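Long-range contact in KLLA0C04147p (Kluyveromyces lactis, PDB 5H2D), which binds ergosterol in the pocket of its oxysterol-binding-protein-related domain, the part crystallised here, and probably transfers sterol between membranes: residues Tyr138-Thr142 / Phe415-Trp420. Numbering follows the deposited sequence.
Sequences YRFFT and FNGEYW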
loop_
_atom_site.group_PDB
_atom_site.type_symbol
_atom_site.label_atom_id
_atom_site.label_comp_id
_atom_site.label_asym_id
_atom_site.label_seq_id
_atom_site.Cartn_x
_atom_site.Cartn_y
_atom_site.Cartn_z
ATOM N N TYR A 138 9.303 12.119 -1.685
ATOM C CA TYR A 138 8.685 11.146 -2.575
ATOM C C TYR A 138 7.318 11.622 -3.060
ATOM O O TYR A 138 6.665 12.469 -2.443
ATOM C CB TYR A 138 8.567 9.742 -1.931
ATOM C CG TYR A 138 7.566 9.552 -0.800
ATOM C CD1 TYR A 138 6.198 9.559 -1.044
ATOM C CD2 TYR A 138 7.996 9.277 0.500
ATOM C CE1 TYR A 138 5.288 9.349 -0.022
ATOM C CE2 TYR A 138 7.091 9.055 1.529
ATOM C CZ TYR A 138 5.736 9.094 1.261
ATOM O OH TYR A 138 4.838 8.870 2.282
ATOM N N ARG A 139 6.905 11.057 -4.197
ATOM C CA ARG A 139 5.583 11.280 -4.764
ATOM C C ARG A 139 4.969 9.924 -5.066
ATOM O O ARG A 139 5.639 9.047 -5.615
ATOM C CB ARG A 139 5.644 12.153 -6.035
ATOM C CG ARG A 139 6.318 11.499 -7.235
ATOM C CD ARG A 139 6.501 12.514 -8.367
ATOM N NE ARG A 139 6.808 11.844 -9.622
ATOM C CZ ARG A 139 7.108 12.467 -10.752
ATOM N NH1 ARG A 139 7.175 13.796 -10.785
ATOM N NH2 ARG A 139 7.351 11.766 -11.848
ATOM N N PHE A 140 3.703 9.760 -4.696
ATOM C CA PHE A 140 2.919 8.555 -4.926
ATOM C C PHE A 140 1.738 8.897 -5.818
ATOM O O PHE A 140 1.065 9.906 -5.603
ATOM C CB PHE A 140 2.399 7.983 -3.594
ATOM C CG PHE A 140 1.356 6.896 -3.744
ATOM C CD1 PHE A 140 1.740 5.557 -3.809
ATOM C CD2 PHE A 140 0.002 7.207 -3.792
ATOM C CE1 PHE A 140 0.782 4.556 -3.939
ATOM C CE2 PHE A 140 -0.959 6.200 -3.916
ATOM C CZ PHE A 140 -0.558 4.882 -3.981
ATOM N N PHE A 141 1.458 8.036 -6.792
ATOM C CA PHE A 141 0.294 8.223 -7.640
ATOM C C PHE A 141 -0.329 6.872 -7.947
ATOM O O PHE A 141 0.386 5.880 -8.129
ATOM C CB PHE A 141 0.642 8.919 -8.961
ATOM C CG PHE A 141 -0.555 9.154 -9.819
ATOM C CD1 PHE A 141 -1.502 10.102 -9.451
ATOM C CD2 PHE A 141 -0.775 8.392 -10.950
ATOM C CE1 PHE A 141 -2.636 10.308 -10.225
ATOM C CE2 PHE A 141 -1.911 8.592 -11.730
ATOM C CZ PHE A 141 -2.837 9.555 -11.360
ATOM N N THR A 142 -1.659 6.838 -8.022
ATOM C CA THR A 142 -2.347 5.598 -8.360
ATOM C C THR A 142 -3.619 5.922 -9.135
ATOM O O THR A 142 -4.252 6.963 -8.918
ATOM C CB THR A 142 -2.656 4.767 -7.091
ATOM O OG1 THR A 142 -3.291 3.539 -7.454
ATOM C CG2 THR A 142 -3.585 5.530 -6.149
ATOM N N PHE A 415 3.324 3.646 -15.916
ATOM C CA PHE A 415 2.994 5.064 -15.806
ATOM C C PHE A 415 3.445 5.792 -17.068
ATOM O O PHE A 415 4.562 5.582 -17.547
ATOM C CB PHE A 415 3.686 5.614 -14.553
ATOM C CG PHE A 415 3.412 7.067 -14.243
ATOM C CD1 PHE A 415 2.148 7.492 -13.874
ATOM C CD2 PHE A 415 4.450 7.986 -14.249
ATOM C CE1 PHE A 415 1.920 8.832 -13.552
ATOM C CE2 PHE A 415 4.241 9.312 -13.929
ATOM C CZ PHE A 415 2.970 9.744 -13.583
ATOM N N ASN A 416 2.570 6.630 -17.631
ATOM C CA ASN A 416 2.930 7.296 -18.884
ATOM C C ASN A 416 3.754 8.563 -18.682
ATOM O O ASN A 416 4.132 9.196 -19.672
ATOM C CB ASN A 416 1.688 7.591 -19.745
ATOM C CG ASN A 416 0.719 8.587 -19.119
ATOM O OD1 ASN A 416 1.064 9.389 -18.248
ATOM N ND2 ASN A 416 -0.527 8.528 -19.582
ATOM N N GLY A 417 4.076 8.918 -17.441
ATOM C CA GLY A 417 4.965 10.031 -17.153
ATOM C C GLY A 417 4.369 11.412 -17.300
ATOM O O GLY A 417 5.105 12.399 -17.177
ATOM N N GLU A 418 3.061 11.522 -17.533
ATOM C CA GLU A 418 2.436 12.803 -17.845
ATOM C C GLU A 418 1.754 13.473 -16.662
ATOM O O GLU A 418 1.572 14.695 -16.684
ATOM C CB GLU A 418 1.397 12.618 -18.949
ATOM C CG GLU A 418 1.972 12.009 -20.196
ATOM C CD GLU A 418 1.851 12.928 -21.368
ATOM O OE1 GLU A 418 0.702 13.161 -21.814
ATOM O OE2 GLU A 418 2.900 13.431 -21.829
ATOM N N TYR A 419 1.342 12.711 -15.648
ATOM C CA TYR A 419 0.423 13.256 -14.652
ATOM C C TYR A 419 1.000 14.483 -13.951
ATOM O O TYR A 419 0.331 15.516 -13.836
ATOM C CB TYR A 419 0.073 12.183 -13.627
ATOM C CG TYR A 419 -0.782 12.699 -12.490
ATOM C CD1 TYR A 419 -2.149 12.866 -12.663
ATOM C CD2 TYR A 419 -0.223 13.022 -11.244
ATOM C CE1 TYR A 419 -2.954 13.336 -11.631
ATOM C CE2 TYR A 419 -1.034 13.493 -10.195
ATOM C CZ TYR A 419 -2.394 13.641 -10.408
ATOM O OH TYR A 419 -3.226 14.077 -9.391
ATOM N N TRP A 420 2.230 14.377 -13.448
ATOM C CA TRP A 420 2.753 15.459 -12.623
ATOM C C TRP A 420 3.054 16.702 -13.457
ATOM O O TRP A 420 2.836 17.820 -12.981
ATOM C CB TRP A 420 3.984 14.985 -11.849
ATOM C CG TRP A 420 3.649 13.877 -10.876
ATOM C CD1 TRP A 420 3.828 12.538 -11.069
ATOM C CD2 TRP A 420 3.044 14.024 -9.581
ATOM N NE1 TRP A 420 3.386 11.838 -9.962
ATOM C CE2 TRP A 420 2.903 12.725 -9.038
ATOM C CE3 TRP A 420 2.627 15.124 -8.821
ATOM C CZ2 TRP A 420 2.365 12.499 -7.773
ATOM C CZ3 TRP A 420 2.085 14.902 -7.565
ATOM C CH2 TRP A 420 1.954 13.588 -7.056
#
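On the outer face of the sterol-binding β-structure of the OSBP-related domain, strand 138-146 packs against segment 415-420, which leads into a C-terminal helix, through two stacked pairs, Arg139 on Trp420 and Phe141 on Tyr419. The Arg139 guanidinium lies flat on the indole, centres 3.8 Å apart and planes at 12°. Arg139 CZ stands 3.3 Å from Trp420 CD1, while Arg139 CD sits over the Trp420 five-membered ring in a CH-pi contact, 3.6 Å from its centroid. Extended from CG to NE, the arginine chain runs past the tryptophan in the opposite direction. Its NH1 forms a salt bridge with Glu19 and a hydrogen bond with Ser21, and its NH2 a salt bridge with Glu157; these bonds, together with the stack, are likely to hold the guanidinium in its orientation. The other indole face is covered by Tyr419 CD2, and Phe140 O approaches the ring edge in plane, 3.6 Å from Trp420 CZ2.

With CG anti to the backbone N (chi1 -178°), Phe141 reaches across to Tyr419 in a face-to-face stack, centroids 3.9 Å apart and planes tilted by 28°; its CE1 rests over the middle of the tyrosine ring. On another side, Phe141 CD2 meets Phe415 CE1 at 3.8 Å. Tyr419 OH is hydrogen-bonded to Glu130 of the adjacent strand. Were Tyr419 an alanine, Phe141 would probably lose its stacking partner, the second indole face its tyrosine ring and Glu130 this hydroxyl. Phe141, Phe415 and Tyr419 form an aromatic cluster, with Trp399 edge-to-face to Phe141 and Tyr419, that joins the C-terminal part of the domain to an antiparallel strand of the ergosterol-binding fold.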